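Local coordinates for protein filamentous hemagglutinin (PDB 1RWR) that is an adhesin of Bordetella pertussis whose beta-helical secretion domain probably directs its export across the outer membrane by the two-partner secretion pathway, at residues Val162-Arg165 and Leu166-Leu169; Val255-Gln258 and Gly259-Leu263; Pro129-Gly133 and Gly134-Leu138; Phe39-Asn43 and Pro44-Phe48. One frame throughout, in Å; residues are numbered along the deposited sequence.

Along the chain the contacts run in the order 4, 3, 1, 2. Contacts 1 and 2 are equivalent corners on different, non-adjacent coils of the parallel beta-helix: both lead from the ten-stranded parallel sheet into the parallel sheet that contains 166-169 and 261-268, with centres about 14 Å apart. Contact 4, where the chain enters strand 45-50 of a mixed sheet, lies on the other side of the chain's centre from contact 2, about 34 Å from it between centres. Contact 3 is different, a hairpin of a four-stranded antiparallel sheet set against the helical coils; its nearest atoms are about 5 Å from contact 1, without touching it.

Contact 1 of 4, residues Val162-Arg165 and Leu166-Leu169; sequences VVAR and LVKL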
loop_
_atom_site.group_PDB
_atom_site.type_symbol
_atom_site.label_atom_id
_atom_site.label_comp_id
_atom_site.label_asym_id
_atom_site.label_seq_id
_atom_site.Cartn_x
_atom_site.Cartn_y
_atom_site.Cartn_z
ATOM N N VAL A 162 -2.819 0.865 -1.524
ATOM C CA VAL A 162 -3.284 1.017 -0.142
ATOM C C VAL A 162 -4.716 0.492 -0.119
ATOM O O VAL A 162 -5.589 1.022 -0.820
ATOM C CB VAL A 162 -3.293 2.462 0.308
ATOM C CG1 VAL A 162 -3.867 2.564 1.709
ATOM C CG2 VAL A 162 -1.912 3.066 0.294
ATOM N N VAL A 163 -4.941 -0.581 0.647
ATOM C CA VAL A 163 -6.203 -1.326 0.617
ATOM C C VAL A 163 -6.712 -1.514 2.049
ATOM O O VAL A 163 -6.128 -2.249 2.833
ATOM C CB VAL A 163 -5.982 -2.694 -0.088
ATOM C CG1 VAL A 163 -7.314 -3.423 -0.255
ATOM C CG2 VAL A 163 -5.312 -2.481 -1.450
ATOM N N ALA A 164 -7.748 -0.788 2.431
ATOM C CA ALA A 164 -8.128 -0.688 3.852
ATOM C C ALA A 164 -9.594 -0.360 3.957
ATOM O O ALA A 164 -10.250 -0.051 2.942
ATOM C CB ALA A 164 -7.300 0.376 4.560
ATOM N N ARG A 165 -10.147 -0.419 5.171
ATOM C CA ARG A 165 -11.546 -0.083 5.310
ATOM C C ARG A 165 -11.730 1.406 5.098
ATOM O O ARG A 165 -12.644 1.817 4.407
ATOM C CB ARG A 165 -12.115 -0.548 6.647
ATOM C CG ARG A 165 -13.656 -0.510 6.722
ATOM C CD ARG A 165 -14.299 -1.603 5.832
ATOM N NE ARG A 165 -15.732 -1.449 5.604
ATOM C CZ ARG A 165 -16.721 -1.950 6.396
ATOM N NH1 ARG A 165 -16.471 -2.521 7.558
ATOM N NH2 ARG A 165 -17.985 -1.791 6.037
ATOM N N LEU A 166 -10.865 2.174 5.731
ATOM C CA LEU A 166 -10.790 3.625 5.566
ATOM C C LEU A 166 -9.364 4.047 5.253
ATOM O O LEU A 166 -8.398 3.430 5.697
ATOM C CB LEU A 166 -11.205 4.334 6.857
ATOM C CG LEU A 166 -12.615 4.059 7.402
ATOM C CD1 LEU A 166 -12.761 4.757 8.764
ATOM C CD2 LEU A 166 -13.743 4.488 6.444
ATOM N N VAL A 167 -9.224 5.157 4.550
ATOM C CA VAL A 167 -7.897 5.664 4.207
ATOM C C VAL A 167 -7.870 7.174 4.411
ATOM O O VAL A 167 -8.775 7.872 3.968
ATOM C CB VAL A 167 -7.463 5.301 2.779
ATOM C CG1 VAL A 167 -6.041 5.822 2.499
ATOM C CG2 VAL A 167 -7.544 3.834 2.545
ATOM N N LYS A 168 -6.844 7.653 5.104
ATOM C CA LYS A 168 -6.624 9.094 5.311
ATOM C C LYS A 168 -5.304 9.467 4.634
ATOM O O LYS A 168 -4.281 8.815 4.874
ATOM C CB LYS A 168 -6.602 9.397 6.789
ATOM C CG LYS A 168 -7.991 9.117 7.410
ATOM C CD LYS A 168 -8.066 9.323 8.886
ATOM C CE LYS A 168 -9.547 9.187 9.409
ATOM N NZ LYS A 168 -10.717 9.108 8.406
ATOM N N LEU A 169 -5.349 10.489 3.778
ATOM C CA LEU A 169 -4.196 10.929 3.006
ATOM C C LEU A 169 -3.814 12.332 3.444
ATOM O O LEU A 169 -4.427 13.311 3.002
ATOM C CB LEU A 169 -4.495 10.892 1.526
ATOM C CG LEU A 169 -4.949 9.534 0.973
ATOM C CD1 LEU A 169 -5.544 9.658 -0.412
ATOM C CD2 LEU A 169 -3.777 8.523 1.040
#
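One corner of the parallel beta-helix, where strand 159-164 gives way to strand 166-169, is lined by Val167 packed against Val162 and Ala164. The N-to-C directions of the two short strands differ by 136°, the chain turning at Arg165. Val162 points across the bend, and the methyls of Val167 reach it from the side. CG1 of Val162 reaches CG2 of Val167 at 4.0 Å and lies equally far from its CG1, the two branched side chains crossing obliquely. Val167 CG2 also meets the methyl CB of Ala164, again at 4.0 Å, and thus bridges both residues of the preceding strand. It can do so because CG1 of Val167 is anti to the backbone N (chi1 -178°), which sets CG2 beside that nitrogen. Ala164 CB further lies 3.4 Å from Leu166 O. Arg165 sends its guanidinium away from the bend: NE forms a salt bridge with Asp236, and NH1 donates to the carbonyls of Ala207 and Gln141. Around the corner, Val162 and Ala164 pair through the backbone with strand 183-188, Val163 pairs with strand 119-125 on the other side, and strand 144-147 supplies Val145 against Val162 and Ala164.

Contact 2 of 4, residues Val255-Gln258 and Gly259-Leu263; sequences VSSQ and GEIAL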
loop_
_atom_site.group_PDB
_atom_site.type_symbol
_atom_site.label_atom_id
_atom_site.label_comp_id
_atom_site.label_asym_id
_atom_site.label_seq_id
_atom_site.Cartn_x
_atom_site.Cartn_y
_atom_site.Cartn_z
ATOM N N VAL A 255 -11.645 7.574 -10.522
ATOM C CA VAL A 255 -12.260 7.502 -9.189
ATOM C C VAL A 255 -13.625 6.834 -9.292
ATOM O O VAL A 255 -14.477 7.260 -10.108
ATOM C CB VAL A 255 -12.400 8.915 -8.560
ATOM C CG1 VAL A 255 -12.894 8.799 -7.147
ATOM C CG2 VAL A 255 -11.132 9.677 -8.613
ATOM N N SER A 256 -13.852 5.835 -8.457
ATOM C CA SER A 256 -15.113 5.093 -8.380
ATOM C C SER A 256 -15.584 5.128 -6.928
ATOM O O SER A 256 -14.828 4.809 -6.004
ATOM C CB SER A 256 -14.895 3.664 -8.894
ATOM O OG SER A 256 -16.028 2.814 -8.663
ATOM N N SER A 257 -16.827 5.546 -6.713
ATOM C CA SER A 257 -17.380 5.633 -5.384
ATOM C C SER A 257 -18.802 5.127 -5.343
ATOM O O SER A 257 -19.562 5.370 -6.276
ATOM C CB SER A 257 -17.318 7.083 -4.899
ATOM O OG SER A 257 -17.876 7.230 -3.591
ATOM N N GLN A 258 -19.163 4.449 -4.266
ATOM C CA GLN A 258 -20.573 4.075 -4.022
ATOM C C GLN A 258 -21.286 5.138 -3.191
ATOM O O GLN A 258 -22.377 4.894 -2.660
ATOM C CB GLN A 258 -20.670 2.672 -3.425
ATOM C CG GLN A 258 -20.075 1.599 -4.332
ATOM C CD GLN A 258 -20.652 1.648 -5.738
ATOM O OE1 GLN A 258 -19.907 1.638 -6.743
ATOM N NE2 GLN A 258 -21.983 1.724 -5.820
ATOM N N GLY A 259 -20.654 6.307 -3.085
ATOM C CA GLY A 259 -21.267 7.515 -2.559
ATOM C C GLY A 259 -20.740 8.717 -3.295
ATOM O O GLY A 259 -20.578 8.651 -4.511
ATOM N N GLU A 260 -20.461 9.779 -2.551
ATOM C CA GLU A 260 -19.965 11.062 -3.057
ATOM C C GLU A 260 -18.536 10.951 -3.588
ATOM O O GLU A 260 -17.743 10.097 -3.152
ATOM C CB GLU A 260 -20.032 12.098 -1.926
ATOM C CG GLU A 260 -19.436 13.452 -2.190
ATOM C CD GLU A 260 -19.514 14.391 -0.992
ATOM O OE1 GLU A 260 -20.163 14.027 0.029
ATOM O OE2 GLU A 260 -18.929 15.477 -1.076
ATOM N N ILE A 261 -18.217 11.856 -4.507
ATOM C CA ILE A 261 -16.826 12.178 -4.831
ATOM C C ILE A 261 -16.677 13.681 -4.788
ATOM O O ILE A 261 -17.494 14.403 -5.372
ATOM C CB ILE A 261 -16.450 11.692 -6.240
ATOM C CG1 ILE A 261 -16.574 10.167 -6.389
ATOM C CG2 ILE A 261 -15.052 12.188 -6.607
ATOM C CD1 ILE A 261 -16.513 9.667 -7.863
ATOM N N ALA A 262 -15.632 14.148 -4.118
ATOM C CA ALA A 262 -15.298 15.551 -4.050
ATOM C C ALA A 262 -13.785 15.693 -4.258
ATOM O O ALA A 262 -12.999 15.310 -3.396
ATOM C CB ALA A 262 -15.666 16.090 -2.745
ATOM N N LEU A 263 -13.377 16.192 -5.419
ATOM C CA LEU A 263 -11.950 16.383 -5.698
ATOM C C LEU A 263 -11.631 17.854 -5.731
ATOM O O LEU A 263 -12.522 18.705 -5.955
ATOM C CB LEU A 263 -11.521 15.813 -7.071
ATOM C CG LEU A 263 -11.753 14.324 -7.319
ATOM C CD1 LEU A 263 -11.138 13.945 -8.654
ATOM C CD2 LEU A 263 -11.202 13.429 -6.180
#
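Ser257 and the backbone of Gly259 and Glu260 meet through one hydroxyl at the turn that follows strand 252-257. Ser257 OG accepts the amide of Gly259, N to OG 3.0 Å with an angle of 155° at the hydrogen, and closes an ST turn. The same OG donates to Glu260 O at 2.9 Å, reaching that carbonyl from above its plane, 49° out of it. With both a donor and an acceptor engaged, the buried hydroxyl is held from two sides and ties the outgoing chain to the incoming one. Its placement follows from chi1 of 179°, which turns OG anti to the backbone N and forward along the chain.

The apolar layer lies next to this grip. Ser257 CB touches CG1 of Ile261 at 3.5 Å, and the isoleucine continues past it to Val255, where its CD1 is 3.8 Å from Val255 CG1; these two side chains run by each other in opposite directions. The second branch, Val255 CG2, makes a looser approach to Leu263 CD1 at 4.3 Å. Farther out, Val241 of strand 240-243 covers Val255 and Ser257, while Leu275 of strand 272-277 packs on Val255 and Leu263, Val281 on Ile261 and Ala283 on Leu263. Backbone bonds to Leu232 and Ser234 on one side, and to Ser274 and Lys276 on the other, hold the end of strand 252-257 within its sheet. Aliphatic side chains pointing inward at a bend, each stacked on counterparts from adjacent coils, are typical of a parallel beta-helix.

Contact 3 of 4, residues Pro129-Gly133 and Gly134-Leu138; sequences PSVNG and GRIGL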
loop_
_atom_site.group_PDB
_atom_site.type_symbol
_atom_site.label_atom_id
_atom_site.label_comp_id
_atom_site.label_asym_id
_atom_site.label_seq_id
_atom_site.Cartn_x
_atom_site.Cartn_y
_atom_site.Cartn_z
ATOM N N PRO A 129 -5.030 -11.650 5.234
ATOM C CA PRO A 129 -4.631 -12.426 4.052
ATOM C C PRO A 129 -5.121 -13.849 4.083
ATOM O O PRO A 129 -5.090 -14.460 5.137
ATOM C CB PRO A 129 -3.116 -12.454 4.105
ATOM C CG PRO A 129 -2.729 -11.695 5.308
ATOM C CD PRO A 129 -3.904 -11.416 6.139
ATOM N N SER A 130 -5.564 -14.331 2.941
ATOM C CA SER A 130 -5.733 -15.765 2.695
ATOM C C SER A 130 -4.755 -16.133 1.599
ATOM O O SER A 130 -4.860 -15.607 0.490
ATOM C CB SER A 130 -7.157 -16.037 2.250
ATOM O OG SER A 130 -7.994 -16.023 3.387
ATOM N N VAL A 131 -3.828 -17.039 1.885
ATOM C CA VAL A 131 -2.778 -17.425 0.948
ATOM C C VAL A 131 -2.955 -18.905 0.528
ATOM O O VAL A 131 -2.988 -19.791 1.377
ATOM C CB VAL A 131 -1.395 -17.247 1.574
ATOM C CG1 VAL A 131 -0.300 -17.736 0.625
ATOM C CG2 VAL A 131 -1.165 -15.787 1.987
ATOM N N ASN A 132 -3.058 -19.129 -0.776
ATOM C CA ASN A 132 -3.184 -20.454 -1.383
ATOM C C ASN A 132 -2.139 -20.529 -2.471
ATOM O O ASN A 132 -2.380 -20.142 -3.597
ATOM C CB ASN A 132 -4.609 -20.657 -1.966
ATOM C CG ASN A 132 -4.783 -22.002 -2.700
ATOM O OD1 ASN A 132 -4.258 -23.014 -2.255
ATOM N ND2 ASN A 132 -5.535 -22.009 -3.812
ATOM N N GLY A 133 -0.963 -21.031 -2.122
ATOM C CA GLY A 133 0.170 -21.030 -3.020
ATOM C C GLY A 133 0.491 -19.629 -3.436
ATOM O O GLY A 133 0.660 -18.758 -2.572
ATOM N N GLY A 134 0.490 -19.404 -4.748
ATOM C CA GLY A 134 0.804 -18.089 -5.296
ATOM C C GLY A 134 -0.305 -17.057 -5.175
ATOM O O GLY A 134 -0.071 -15.849 -5.398
ATOM N N ARG A 135 -1.513 -17.495 -4.834
ATOM C CA ARG A 135 -2.676 -16.600 -4.822
ATOM C C ARG A 135 -2.874 -16.016 -3.428
ATOM O O ARG A 135 -3.005 -16.740 -2.463
ATOM C CB ARG A 135 -3.933 -17.343 -5.249
ATOM C CG ARG A 135 -3.760 -18.309 -6.462
ATOM C CD ARG A 135 -3.103 -17.696 -7.696
ATOM N NE ARG A 135 -2.713 -18.740 -8.648
ATOM C CZ ARG A 135 -1.547 -18.815 -9.298
ATOM N NH1 ARG A 135 -0.581 -17.896 -9.137
ATOM N NH2 ARG A 135 -1.348 -19.832 -10.123
ATOM N N ILE A 136 -2.908 -14.690 -3.348
ATOM C CA ILE A 136 -3.096 -13.983 -2.097
ATOM C C ILE A 136 -4.371 -13.156 -2.200
ATOM O O ILE A 136 -4.487 -12.294 -3.063
ATOM C CB ILE A 136 -1.926 -13.028 -1.839
ATOM C CG1 ILE A 136 -0.566 -13.766 -1.804
ATOM C CG2 ILE A 136 -2.181 -12.288 -0.543
ATOM C CD1 ILE A 136 0.605 -12.893 -1.770
ATOM N N GLY A 137 -5.343 -13.426 -1.344
ATOM C CA GLY A 137 -6.535 -12.594 -1.225
ATOM C C GLY A 137 -6.462 -11.827 0.071
ATOM O O GLY A 137 -5.920 -12.311 1.069
ATOM N N LEU A 138 -6.955 -10.600 0.050
ATOM C CA LEU A 138 -6.922 -9.737 1.217
ATOM C C LEU A 138 -8.345 -9.399 1.566
ATOM O O LEU A 138 -9.010 -8.710 0.796
ATOM C CB LEU A 138 -6.160 -8.447 0.878
ATOM C CG LEU A 138 -4.694 -8.678 0.497
ATOM C CD1 LEU A 138 -4.064 -7.431 -0.058
ATOM C CD2 LEU A 138 -3.886 -9.236 1.681
#
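Val131 packs on Ile136, and Pro129 on Leu138, along the covered face of a beta hairpin closed by a type II' turn from Asn132 to Arg135. The tight part is the backbone ladder. Ser130 N reaches Gly137 O at 2.8 Å, and Gly137 N returns to Ser130 O at 2.9 Å. Nearer the turn, Asn132 N meets Arg135 O at 2.9 Å in an almost straight bond (176° at the hydrogen), whereas Arg135 N, 3.0 Å from Asn132 O, comes from well above that carbonyl's plane. Gly133, with phi of 58°, takes the corner that favours glycine.

Side-chain packing is looser. Val131 CG2 approaches Ile136 CG1 at 4.3 Å, and Leu138 CD2 lies 4.1 Å from Pro129 CB. The other face, bearing Ser130, Asn132 and Arg135, is exposed; there the aliphatic start of Arg135 lies over the turn, its CB 3.6 Å from Asn132 O, before the side chain, bent at chi2, leads its guanidinium away from 129-133, past Gly134.

Below the apolar face, Pro129 and Val131 sit on Leu77 of strand 75-80, and Val131 and Ile136 on Val31 of strand 31-36. Asn27 ND2 donates a hydrogen bond to Gly133 O, while strand 135-140 pairs onward with 191-194.

Contact 4 of 4, residues Phe39-Asn43 and Pro44-Phe48; sequences FNVAN and PGVVF
Val41 and Val46 face each other across a bend leading into strand 45-50, a strand of the mixed sheet of this beta-helical secretion domain. The apolar contacts come first. Val41 CG2 touches Val46 CG1 at 3.6 Å, the two side chains crossing at about a right angle, and Val41 CG1 rests on Gly45 CA at the same distance. Val46 takes a crowded position, with CG1 between its backbone N and carbonyl carbon (chi1 62°), which turns that methyl toward Val41. Farther from the turn, Phe39 and Phe48 approach from opposite directions, CZ to CZ 3.9 Å; Phe48 CZ lies at the edge of the Phe39 ring, near its plane. Leu92 backs both valines, Val21 covers Val46 and Phe48, and Phe36 meets Phe39 edge-to-face.

The polar contacts run through backbone and water. A water accepts the amide of Ala42, 3.0 Å from its N, and donates to Gly45 O at 2.8 Å, bridging the two arms close to the turn. Ala42 O is also 2.8 Å from Gly45 N.

The backbone at the turn is unusual at two places. Gly45 adopts phi 141° and psi -146°, angles that call for glycine. Just before it, the peptide bond between Asn43 and Pro44 is cis, bringing Asn43 CA within 3.0 Å of Pro44 CA.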
loop_
_atom_site.group_PDB
_atom_site.type_symbol
_atom_site.label_atom_id
_atom_site.label_comp_id
_atom_site.label_asym_id
_atom_site.label_seq_id
_atom_site.Cartn_x
_atom_site.Cartn_y
_atom_site.Cartn_z
ATOM N N PHE A 39 4.604 -5.654 14.195
ATOM C CA PHE A 39 5.400 -5.223 13.024
ATOM C C PHE A 39 5.417 -3.718 12.891
ATOM O O PHE A 39 4.362 -3.080 12.690
ATOM C CB PHE A 39 4.870 -5.847 11.734
ATOM C CG PHE A 39 5.770 -5.626 10.572
ATOM C CD1 PHE A 39 6.806 -6.510 10.322
ATOM C CD2 PHE A 39 5.608 -4.511 9.742
ATOM C CE1 PHE A 39 7.686 -6.297 9.261
ATOM C CE2 PHE A 39 6.515 -4.271 8.706
ATOM C CZ PHE A 39 7.543 -5.164 8.476
ATOM N N ASN A 40 6.599 -3.144 13.026
ATOM C CA ASN A 40 6.810 -1.722 12.899
ATOM C C ASN A 40 8.160 -1.506 12.263
ATOM O O ASN A 40 9.111 -2.261 12.542
ATOM C CB ASN A 40 6.781 -1.048 14.297
ATOM C CG ASN A 40 5.472 -1.222 14.981
ATOM O OD1 ASN A 40 4.521 -0.482 14.703
ATOM N ND2 ASN A 40 5.368 -2.238 15.840
ATOM N N VAL A 41 8.287 -0.436 11.493
ATOM C CA VAL A 41 9.538 -0.053 10.866
ATOM C C VAL A 41 9.782 1.433 11.213
ATOM O O VAL A 41 8.893 2.276 11.086
ATOM C CB VAL A 41 9.500 -0.262 9.335
ATOM C CG1 VAL A 41 10.815 0.162 8.711
ATOM C CG2 VAL A 41 9.209 -1.731 9.013
ATOM N N ALA A 42 11.003 1.717 11.644
ATOM C CA ALA A 42 11.442 3.067 11.972
ATOM C C ALA A 42 12.684 3.413 11.189
ATOM O O ALA A 42 13.384 2.547 10.706
ATOM C CB ALA A 42 11.733 3.143 13.439
ATOM N N ASN A 43 12.972 4.692 11.060
ATOM C CA ASN A 43 14.140 5.117 10.313
ATOM C C ASN A 43 15.393 4.437 10.892
ATOM O O ASN A 43 15.494 4.291 12.146
ATOM C CB ASN A 43 14.281 6.635 10.390
ATOM C CG ASN A 43 13.207 7.378 9.606
ATOM O OD1 ASN A 43 12.905 7.039 8.491
ATOM N ND2 ASN A 43 12.678 8.461 10.188
ATOM N N PRO A 44 16.345 4.029 10.053
ATOM C CA PRO A 44 16.367 4.224 8.588
ATOM C C PRO A 44 15.546 3.216 7.764
ATOM O O PRO A 44 15.407 3.396 6.565
ATOM C CB PRO A 44 17.832 4.044 8.233
ATOM C CG PRO A 44 18.467 3.456 9.421
ATOM C CD PRO A 44 17.590 3.415 10.544
ATOM N N GLY A 45 15.026 2.202 8.422
ATOM C CA GLY A 45 14.146 1.228 7.793
ATOM C C GLY A 45 14.386 -0.184 8.260
ATOM O O GLY A 45 14.738 -0.425 9.396
ATOM N N VAL A 46 14.200 -1.132 7.357
ATOM C CA VAL A 46 14.297 -2.553 7.649
ATOM C C VAL A 46 14.798 -3.244 6.385
ATOM O O VAL A 46 14.504 -2.789 5.286
ATOM C CB VAL A 46 12.920 -3.190 8.086
ATOM C CG1 VAL A 46 11.826 -3.109 7.016
ATOM C CG2 VAL A 46 13.080 -4.615 8.552
ATOM N N VAL A 47 15.530 -4.330 6.565
ATOM C CA VAL A 47 15.975 -5.131 5.441
ATOM C C VAL A 47 15.251 -6.481 5.474
ATOM O O VAL A 47 15.376 -7.221 6.462
ATOM C CB VAL A 47 17.498 -5.337 5.495
ATOM C CG1 VAL A 47 17.984 -6.267 4.349
ATOM C CG2 VAL A 47 18.174 -4.009 5.444
ATOM N N PHE A 48 14.577 -6.827 4.381
ATOM C CA PHE A 48 14.015 -8.146 4.205
ATOM C C PHE A 48 15.055 -9.024 3.525
ATOM O O PHE A 48 15.527 -8.704 2.446
ATOM C CB PHE A 48 12.753 -8.115 3.337
ATOM C CG PHE A 48 11.605 -7.445 3.988
ATOM C CD1 PHE A 48 10.787 -8.134 4.852
ATOM C CD2 PHE A 48 11.372 -6.092 3.748
ATOM C CE1 PHE A 48 9.692 -7.476 5.458
ATOM C CE2 PHE A 48 10.334 -5.455 4.346
ATOM C CZ PHE A 48 9.488 -6.139 5.198
HETATM O O HOH W 1 13.084 -0.453 11.701
#